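Side-chain contacts in acetyl-CoA hydrolase/transferase family protein (Porphyromonas gingivalis, PDB 2NVV), which probably catalyses acetyl-CoA hydrolysis or the transfer of coenzyme A to and from acetate, and binds zinc: residues A[476-481]-A[486-491]; A[17-22]-A[152-157]; A[337-342]-A[383-388]. All coordinates share one frame; numbering follows the deposited sequence.

Interaction 1 (A[476-481]-A[486-491]); sequences FAFHQE and GDMRNV
With chi1 at -176°, E481 sends CG out beside its carbonyl carbon and then bends at chi2 (64°), which lays its aliphatic part along the 3-10 turn 488-490 and V491. Selenomethionine M488 instead holds CG opposite the carbonyl carbon (chi1 -57°) and runs extended beyond it, past CB and the CD2 flank of F478. E481 CB lies 3.4 Å from V491 CG2, the two side chains sliding past each other in opposite directions, and E481 CG reaches 3.4 Å from D487 O. The carboxylate crosses N490 nearly at right angles, but its strong partners lie nearby: S485 OG for OE1 and Y496 OH for OE2, so both oxygens of this buried acid are engaged. M488 SE is 3.9 Å from F478 CD2 and approaches the ring obliquely, while M488 CE sits 3.4 Å from F478 O. V491 CG2 meets the same ring 4.1 Å from CD1. L455 and L456 of helix 453-459 close the apolar cluster over F478. Beyond the helix, G486 takes a positive phi, and its N makes a weak hydrogen bond to E481 O. The result is a helix that ends at a glycine turn, with the following chain folded back onto it through a Met-aromatic contact.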
loop_
_atom_site.group_PDB
_atom_site.type_symbol
_atom_site.label_atom_id
_atom_site.label_comp_id
_atom_site.label_asym_id
_atom_site.label_seq_id
_atom_site.Cartn_x
_atom_site.Cartn_y
_atom_site.Cartn_z
ATOM N N PHE A 476 0.258 23.775 -8.132
ATOM C CA PHE A 476 1.512 23.475 -8.820
ATOM C C PHE A 476 2.320 24.710 -9.177
ATOM O O PHE A 476 3.225 24.650 -10.011
ATOM C CB PHE A 476 1.242 22.667 -10.088
ATOM C CG PHE A 476 0.789 21.254 -9.824
ATOM C CD1 PHE A 476 -0.259 20.693 -10.552
ATOM C CD2 PHE A 476 1.417 20.484 -8.855
ATOM C CE1 PHE A 476 -0.668 19.387 -10.314
ATOM C CE2 PHE A 476 1.012 19.176 -8.615
ATOM C CZ PHE A 476 -0.032 18.627 -9.345
ATOM N N ALA A 477 2.005 25.829 -8.535
ATOM C CA ALA A 477 2.711 27.080 -8.780
ATOM C C ALA A 477 4.216 26.961 -8.533
ATOM O O ALA A 477 5.014 27.557 -9.250
ATOM C CB ALA A 477 2.129 28.164 -7.900
ATOM N N PHE A 478 4.605 26.211 -7.510
ATOM C CA PHE A 478 6.018 26.020 -7.198
ATOM C C PHE A 478 6.764 25.417 -8.393
ATOM O O PHE A 478 7.810 25.914 -8.804
ATOM C CB PHE A 478 6.162 25.105 -5.977
ATOM C CG PHE A 478 6.165 25.839 -4.665
ATOM C CD1 PHE A 478 5.289 26.895 -4.439
ATOM C CD2 PHE A 478 7.044 25.476 -3.653
ATOM C CE1 PHE A 478 5.287 27.582 -3.221
ATOM C CE2 PHE A 478 7.049 26.158 -2.432
ATOM C CZ PHE A 478 6.166 27.215 -2.221
ATOM N N HIS A 479 6.204 24.339 -8.939
ATOM C CA HIS A 479 6.767 23.633 -10.083
ATOM C C HIS A 479 6.722 24.517 -11.318
ATOM O O HIS A 479 7.668 24.544 -12.118
ATOM C CB HIS A 479 5.959 22.370 -10.354
ATOM C CG HIS A 479 5.878 21.444 -9.185
ATOM N ND1 HIS A 479 6.874 20.542 -8.883
ATOM C CD2 HIS A 479 4.909 21.262 -8.256
ATOM C CE1 HIS A 479 6.521 19.837 -7.822
ATOM N NE2 HIS A 479 5.333 20.255 -7.423
ATOM N N GLN A 480 5.602 25.218 -11.480
ATOM C CA GLN A 480 5.424 26.109 -12.607
ATOM C C GLN A 480 6.437 27.233 -12.549
ATOM O O GLN A 480 7.019 27.589 -13.567
ATOM C CB GLN A 480 4.009 26.688 -12.613
ATOM C CG GLN A 480 2.939 25.734 -13.121
ATOM C CD GLN A 480 1.541 26.316 -13.015
ATOM O OE1 GLN A 480 0.655 25.982 -13.799
ATOM N NE2 GLN A 480 1.332 27.180 -12.035
ATOM N N GLU A 481 6.654 27.790 -11.359
ATOM C CA GLU A 481 7.610 28.891 -11.198
ATOM C C GLU A 481 9.038 28.449 -11.450
ATOM O O GLU A 481 9.848 29.228 -11.937
ATOM C CB GLU A 481 7.516 29.508 -9.797
ATOM C CG GLU A 481 8.420 30.725 -9.612
ATOM C CD GLU A 481 8.043 31.895 -10.526
ATOM O OE1 GLU A 481 8.933 32.694 -10.874
ATOM O OE2 GLU A 481 6.854 32.026 -10.888
ATOM N N GLY A 486 13.133 29.650 -12.515
ATOM C CA GLY A 486 14.261 28.832 -12.114
ATOM C C GLY A 486 14.449 28.923 -10.610
ATOM O O GLY A 486 15.363 28.314 -10.045
ATOM N N ASP A 487 13.579 29.693 -9.962
ATOM C CA ASP A 487 13.633 29.880 -8.518
ATOM C C ASP A 487 12.214 29.898 -7.945
ATOM O O ASP A 487 11.452 30.832 -8.188
ATOM C CB ASP A 487 14.335 31.195 -8.177
ATOM C CG ASP A 487 14.666 31.312 -6.696
ATOM O OD1 ASP A 487 13.852 30.870 -5.864
ATOM O OD2 ASP A 487 15.738 31.854 -6.365
HETATM N N MSE A 488 11.868 28.874 -7.172
HETATM C CA MSE A 488 10.534 28.783 -6.602
HETATM C C MSE A 488 10.197 29.890 -5.612
HETATM O O MSE A 488 9.028 30.134 -5.329
HETATM C CB MSE A 488 10.347 27.420 -5.926
HETATM C CG MSE A 488 10.566 26.222 -6.840
HETATM SE SE MSE A 488 10.087 24.562 -5.977
HETATM C CE MSE A 488 9.851 23.438 -7.554
ATOM N N ARG A 489 11.211 30.560 -5.077
ATOM C CA ARG A 489 10.967 31.630 -4.102
ATOM C C ARG A 489 10.287 32.825 -4.737
ATOM O O ARG A 489 9.798 33.703 -4.032
ATOM C CB ARG A 489 12.272 32.099 -3.464
ATOM C CG ARG A 489 12.966 31.079 -2.567
ATOM C CD ARG A 489 14.319 30.764 -3.149
ATOM N NE ARG A 489 15.404 31.030 -2.226
ATOM C CZ ARG A 489 16.672 31.181 -2.595
ATOM N NH1 ARG A 489 17.003 31.103 -3.881
ATOM N NH2 ARG A 489 17.612 31.369 -1.672
ATOM N N ASN A 490 10.282 32.868 -6.070
ATOM C CA ASN A 490 9.649 33.957 -6.811
ATOM C C ASN A 490 8.131 33.845 -6.869
ATOM O O ASN A 490 7.463 34.671 -7.504
ATOM C CB ASN A 490 10.192 34.014 -8.233
ATOM C CG ASN A 490 11.609 34.467 -8.273
ATOM O OD1 ASN A 490 11.981 35.410 -7.569
ATOM N ND2 ASN A 490 12.423 33.814 -9.096
ATOM N N VAL A 491 7.586 32.832 -6.209
ATOM C CA VAL A 491 6.156 32.639 -6.228
ATOM C C VAL A 491 5.454 33.661 -5.353
ATOM O O VAL A 491 5.948 34.043 -4.294
ATOM C CB VAL A 491 5.775 31.208 -5.750
ATOM C CG1 VAL A 491 4.278 31.115 -5.504
ATOM C CG2 VAL A 491 6.190 30.179 -6.788
#

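Interaction 2 (A[17-22]-A[152-157]); sequences HNDNVG and ADRIIV
This salt bridge belongs to the seven-stranded parallel sheet of the N-terminal domain, a Rossmann-like layer in which strands 20-23 and 154-160 are separated by strand 122-127. D19, immediately before the first of these strands, and R154, on strand 154-160, reach toward each other at the ends where the strands begin. Their CA atoms stand 11.3 Å apart, and the arginine spans the larger share of the gap. R154 starts with CG wedged between its backbone N and carbonyl carbon (chi1 44°), then runs straight from CG to NE, which carries the guanidinium toward D19. NH2 alone makes the ionic contact, 3.1 Å from D19 OD2. That oxygen lies at the guanidinium edge, near its plane, but the carboxylate itself is turned 64° from it. D19 OD1 therefore stays 4.0 Å from R154 NH2, and the pair is one-armed, not the flat, two-pronged pairing of a carboxylate with a guanidinium. Both groups are steadied from the chain just before strand 20-23: D19 OD2 also accepts from H16 N, and R154 NE donates to F14 O. D121 brings its OD2 close to D19 OD1; the positive guanidinium probably eases this meeting of like charges. At this partly exposed margin N20 N also binds D121 OD2, just ahead of strand 122-127, which lies between the two bridged strands in sheet order. V207 of the outer strand 206-212 packs on R154, whereas the D19 backbone pairs with G56 in strand 55-58, so the bridge has neighbouring strands on both flanks.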
loop_
_atom_site.group_PDB
_atom_site.type_symbol
_atom_site.label_atom_id
_atom_site.label_comp_id
_atom_site.label_asym_id
_atom_site.label_seq_id
_atom_site.Cartn_x
_atom_site.Cartn_y
_atom_site.Cartn_z
ATOM N N HIS A 17 14.793 -12.141 -31.178
ATOM C CA HIS A 17 13.934 -10.975 -31.136
ATOM C C HIS A 17 12.592 -11.369 -30.550
ATOM O O HIS A 17 12.070 -12.453 -30.836
ATOM C CB HIS A 17 13.742 -10.405 -32.541
ATOM C CG HIS A 17 12.616 -9.426 -32.642
ATOM N ND1 HIS A 17 11.489 -9.664 -33.401
ATOM C CD2 HIS A 17 12.426 -8.223 -32.052
ATOM C CE1 HIS A 17 10.653 -8.648 -33.275
ATOM N NE2 HIS A 17 11.197 -7.761 -32.461
ATOM N N ASN A 18 12.046 -10.488 -29.721
ATOM C CA ASN A 18 10.749 -10.702 -29.089
ATOM C C ASN A 18 10.761 -11.715 -27.946
ATOM O O ASN A 18 9.714 -12.044 -27.393
ATOM C CB ASN A 18 9.720 -11.126 -30.130
ATOM C CG ASN A 18 8.344 -10.572 -29.837
ATOM O OD1 ASN A 18 8.142 -9.353 -29.830
ATOM N ND2 ASN A 18 7.379 -11.468 -29.592
ATOM N N ASP A 19 11.938 -12.218 -27.599
ATOM C CA ASP A 19 12.046 -13.146 -26.486
ATOM C C ASP A 19 11.957 -12.316 -25.216
ATOM O O ASP A 19 12.349 -11.154 -25.202
ATOM C CB ASP A 19 13.398 -13.869 -26.479
ATOM C CG ASP A 19 13.405 -15.142 -27.305
ATOM O OD1 ASP A 19 12.318 -15.673 -27.636
ATOM O OD2 ASP A 19 14.518 -15.630 -27.610
ATOM N N ASN A 20 11.431 -12.907 -24.155
ATOM C CA ASN A 20 11.361 -12.215 -22.873
ATOM C C ASN A 20 12.492 -12.794 -22.045
ATOM O O ASN A 20 12.574 -14.003 -21.849
ATOM C CB ASN A 20 10.021 -12.453 -22.170
ATOM C CG ASN A 20 8.905 -11.637 -22.763
ATOM O OD1 ASN A 20 9.148 -10.639 -23.441
ATOM N ND2 ASN A 20 7.672 -12.042 -22.501
ATOM N N VAL A 21 13.373 -11.934 -21.560
ATOM C CA VAL A 21 14.502 -12.409 -20.779
ATOM C C VAL A 21 14.480 -11.919 -19.340
ATOM O O VAL A 21 14.216 -10.745 -19.064
ATOM C CB VAL A 21 15.845 -11.984 -21.432
ATOM C CG1 VAL A 21 16.992 -12.694 -20.756
ATOM C CG2 VAL A 21 15.826 -12.302 -22.923
ATOM N N GLY A 22 14.750 -12.842 -18.424
ATOM C CA GLY A 22 14.799 -12.503 -17.014
ATOM C C GLY A 22 16.251 -12.583 -16.602
ATOM O O GLY A 22 16.951 -13.518 -16.984
ATOM N N ALA A 152 11.659 -19.998 -16.994
ATOM C CA ALA A 152 12.387 -19.924 -18.269
ATOM C C ALA A 152 12.476 -21.230 -19.031
ATOM O O ALA A 152 12.588 -22.294 -18.437
ATOM C CB ALA A 152 13.794 -19.375 -18.041
ATOM N N ASP A 153 12.431 -21.133 -20.358
ATOM C CA ASP A 153 12.538 -22.292 -21.231
ATOM C C ASP A 153 13.994 -22.771 -21.241
ATOM O O ASP A 153 14.272 -23.972 -21.263
ATOM C CB ASP A 153 12.129 -21.917 -22.653
ATOM C CG ASP A 153 10.630 -21.817 -22.829
ATOM O OD1 ASP A 153 10.201 -21.229 -23.847
ATOM O OD2 ASP A 153 9.881 -22.336 -21.970
ATOM N N ARG A 154 14.921 -21.819 -21.241
ATOM C CA ARG A 154 16.343 -22.142 -21.236
ATOM C C ARG A 154 17.108 -21.160 -20.363
ATOM O O ARG A 154 16.712 -20.000 -20.215
ATOM C CB ARG A 154 16.896 -22.150 -22.663
ATOM C CG ARG A 154 16.425 -20.993 -23.504
ATOM C CD ARG A 154 16.825 -21.147 -24.969
ATOM N NE ARG A 154 16.433 -19.970 -25.745
ATOM C CZ ARG A 154 15.177 -19.641 -26.011
ATOM N NH1 ARG A 154 14.192 -20.408 -25.572
ATOM N NH2 ARG A 154 14.898 -18.535 -26.687
ATOM N N ILE A 155 18.201 -21.641 -19.772
ATOM C CA ILE A 155 19.019 -20.828 -18.878
ATOM C C ILE A 155 20.445 -20.664 -19.358
ATOM O O ILE A 155 21.085 -21.628 -19.764
ATOM C CB ILE A 155 19.061 -21.442 -17.468
ATOM C CG1 ILE A 155 17.642 -21.526 -16.900
ATOM C CG2 ILE A 155 19.966 -20.618 -16.562
ATOM C CD1 ILE A 155 17.548 -22.253 -15.585
ATOM N N ILE A 156 20.935 -19.426 -19.312
ATOM C CA ILE A 156 22.304 -19.118 -19.704
ATOM C C ILE A 156 23.053 -18.727 -18.438
ATOM O O ILE A 156 22.797 -17.675 -17.861
ATOM C CB ILE A 156 22.368 -17.940 -20.702
ATOM C CG1 ILE A 156 21.680 -18.328 -22.017
ATOM C CG2 ILE A 156 23.817 -17.545 -20.935
ATOM C CD1 ILE A 156 21.647 -17.207 -23.044
ATOM N N VAL A 157 23.970 -19.583 -18.006
ATOM C CA VAL A 157 24.751 -19.330 -16.796
ATOM C C VAL A 157 26.101 -18.645 -17.039
ATOM O O VAL A 157 26.784 -18.893 -18.034
ATOM C CB VAL A 157 25.010 -20.637 -16.025
ATOM C CG1 VAL A 157 25.749 -20.336 -14.726
ATOM C CG2 VAL A 157 23.688 -21.355 -15.767
#

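Interaction 3 (A[337-342]-A[383-388]); sequences NNPEIV and TRNSYV
N385, late in helix 379-385, directs its side chain at the first turn of helix 339-345. Its CB rests between two neighbours, 4.0 Å from P339 O and 4.1 Å from V342 CG1. From there chi1 of -52° sets CG opposite the carbonyl carbon and beside the CA-CB edge of the proline, where CG comes 3.8 Å from P339 CB and 4.0 Å from P339 CA. The amide at the tip stays in van der Waals contact with this edge, the two side chains crossing obliquely. V342 completes the fit one turn on: its CG1 packs on the backbone at N385 and S386, 3.9 Å from N385 C and 4.0 Å from S386 N, and F382 in helix 379-385 also touches this valine. No hydrogen bond joins the two segments, so the fit depends on shape. The helix bearing P339 and V342 is capped by N338, whose OD1 accepts from E340 N at 2.8 Å, with the donor tilted 19° from the carbonyl plane. Just before the cap, N337 ND2 donates to OE2 of E284, the predicted glutamyl-CoA thioester residue. The second subunit lies close by: its Y114 stacks on Y387, and its R343 packs on P339. The contact thus joins an N-capped helix start to the later part of helix 379-385, two helices that lead into the adjacent parallel strands 348-352 and 389-392 of the C-terminal alpha/beta domain, near the predicted CoA site.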
loop_
_atom_site.group_PDB
_atom_site.type_symbol
_atom_site.label_atom_id
_atom_site.label_comp_id
_atom_site.label_asym_id
_atom_site.label_seq_id
_atom_site.Cartn_x
_atom_site.Cartn_y
_atom_site.Cartn_z
ATOM N N ASN A 337 11.229 -8.079 0.715
ATOM C CA ASN A 337 10.291 -6.952 0.680
ATOM C C ASN A 337 8.860 -7.368 0.964
ATOM O O ASN A 337 7.937 -6.615 0.697
ATOM C CB ASN A 337 10.308 -6.291 -0.706
ATOM C CG ASN A 337 11.649 -5.699 -1.061
ATOM O OD1 ASN A 337 12.700 -6.230 -0.696
ATOM N ND2 ASN A 337 11.621 -4.597 -1.791
ATOM N N ASN A 338 8.669 -8.551 1.522
ATOM C CA ASN A 338 7.319 -9.034 1.758
ATOM C C ASN A 338 6.499 -8.308 2.822
ATOM O O ASN A 338 6.918 -8.172 3.965
ATOM C CB ASN A 338 7.355 -10.532 2.071
ATOM C CG ASN A 338 6.011 -11.199 1.862
ATOM O OD1 ASN A 338 5.091 -11.038 2.665
ATOM N ND2 ASN A 338 5.883 -11.935 0.771
ATOM N N PRO A 339 5.307 -7.824 2.444
ATOM C CA PRO A 339 4.397 -7.112 3.348
ATOM C C PRO A 339 4.125 -7.912 4.619
ATOM O O PRO A 339 4.135 -7.375 5.718
ATOM C CB PRO A 339 3.144 -6.935 2.493
ATOM C CG PRO A 339 3.719 -6.753 1.100
ATOM C CD PRO A 339 4.791 -7.818 1.057
ATOM N N GLU A 340 3.885 -9.206 4.457
ATOM C CA GLU A 340 3.624 -10.106 5.583
ATOM C C GLU A 340 4.783 -10.094 6.590
ATOM O O GLU A 340 4.573 -9.926 7.793
ATOM C CB GLU A 340 3.409 -11.533 5.064
ATOM C CG GLU A 340 3.103 -12.576 6.129
ATOM C CD GLU A 340 2.915 -13.981 5.563
ATOM O OE1 GLU A 340 2.248 -14.132 4.525
ATOM O OE2 GLU A 340 3.425 -14.944 6.167
ATOM N N ILE A 341 6.004 -10.266 6.094
ATOM C CA ILE A 341 7.180 -10.277 6.958
ATOM C C ILE A 341 7.458 -8.911 7.575
ATOM O O ILE A 341 7.725 -8.801 8.775
ATOM C CB ILE A 341 8.460 -10.693 6.197
ATOM C CG1 ILE A 341 8.206 -11.919 5.308
ATOM C CG2 ILE A 341 9.563 -10.988 7.202
ATOM C CD1 ILE A 341 7.328 -12.974 5.935
ATOM N N VAL A 342 7.411 -7.880 6.738
ATOM C CA VAL A 342 7.660 -6.516 7.167
ATOM C C VAL A 342 6.754 -6.115 8.334
ATOM O O VAL A 342 7.226 -5.657 9.376
ATOM C CB VAL A 342 7.463 -5.533 5.987
ATOM C CG1 VAL A 342 7.618 -4.102 6.446
ATOM C CG2 VAL A 342 8.479 -5.822 4.899
ATOM N N THR A 383 7.260 1.138 3.327
ATOM C CA THR A 383 6.485 2.248 3.894
ATOM C C THR A 383 5.080 1.842 4.336
ATOM O O THR A 383 4.687 2.064 5.484
ATOM C CB THR A 383 6.324 3.399 2.882
ATOM O OG1 THR A 383 7.613 3.901 2.516
ATOM C CG2 THR A 383 5.505 4.512 3.476
ATOM N N ARG A 384 4.334 1.254 3.405
ATOM C CA ARG A 384 2.968 0.834 3.664
ATOM C C ARG A 384 2.790 -0.091 4.865
ATOM O O ARG A 384 1.834 0.068 5.628
ATOM C CB ARG A 384 2.379 0.170 2.418
ATOM C CG ARG A 384 1.002 -0.447 2.639
ATOM C CD ARG A 384 -0.043 0.602 2.962
ATOM N NE ARG A 384 -0.562 1.236 1.748
ATOM C CZ ARG A 384 -1.511 0.712 0.972
ATOM N NH1 ARG A 384 -1.922 1.357 -0.115
ATOM N NH2 ARG A 384 -2.065 -0.449 1.294
ATOM N N ASN A 385 3.710 -1.034 5.056
ATOM C CA ASN A 385 3.582 -1.990 6.154
ATOM C C ASN A 385 4.514 -1.860 7.355
ATOM O O ASN A 385 4.428 -2.656 8.285
ATOM C CB ASN A 385 3.688 -3.405 5.599
ATOM C CG ASN A 385 2.726 -3.649 4.446
ATOM O OD1 ASN A 385 3.126 -3.672 3.276
ATOM N ND2 ASN A 385 1.449 -3.811 4.768
ATOM N N SER A 386 5.384 -0.855 7.355
ATOM C CA SER A 386 6.312 -0.672 8.462
ATOM C C SER A 386 5.639 -0.295 9.776
ATOM O O SER A 386 4.519 0.221 9.796
ATOM C CB SER A 386 7.336 0.404 8.137
ATOM O OG SER A 386 6.692 1.657 8.040
ATOM N N TYR A 387 6.356 -0.548 10.870
ATOM C CA TYR A 387 5.895 -0.243 12.218
ATOM C C TYR A 387 5.656 1.255 12.234
ATOM O O TYR A 387 4.640 1.728 12.730
ATOM C CB TYR A 387 6.987 -0.635 13.216
ATOM C CG TYR A 387 6.543 -0.727 14.649
ATOM C CD1 TYR A 387 6.604 0.377 15.490
ATOM C CD2 TYR A 387 6.118 -1.939 15.183
ATOM C CE1 TYR A 387 6.262 0.273 16.836
ATOM C CE2 TYR A 387 5.771 -2.056 16.526
ATOM C CZ TYR A 387 5.847 -0.950 17.349
ATOM O OH TYR A 387 5.519 -1.062 18.682
ATOM N N VAL A 388 6.616 1.993 11.688
ATOM C CA VAL A 388 6.537 3.446 11.569
ATOM C C VAL A 388 7.303 3.753 10.295
ATOM O O VAL A 388 8.451 3.332 10.156
ATOM C CB VAL A 388 7.248 4.203 12.724
ATOM C CG1 VAL A 388 6.785 5.659 12.738
ATOM C CG2 VAL A 388 6.965 3.554 14.046
#

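Along the chain the contacts come in series: interaction 2 closes first, interaction 3 follows and interaction 1 lies near the C-terminus. Interaction 2 belongs to the N-terminal parallel sheet, whereas interaction 3 joins helices that lead into adjacent strands of the separate mixed sheet in the C-terminal half; their centres are 32 Å apart. Interaction 1, between helix 477-484 and the chain after it, is 35 Å from interaction 3 and 47 Å from interaction 2, centre to centre. Interactions 1 and 3 both meet the second subunit. The side chain of H479 in interaction 1 is about 14 Å from a zinc ion. All three are separate local joins, with interaction 3 beside the predicted active site.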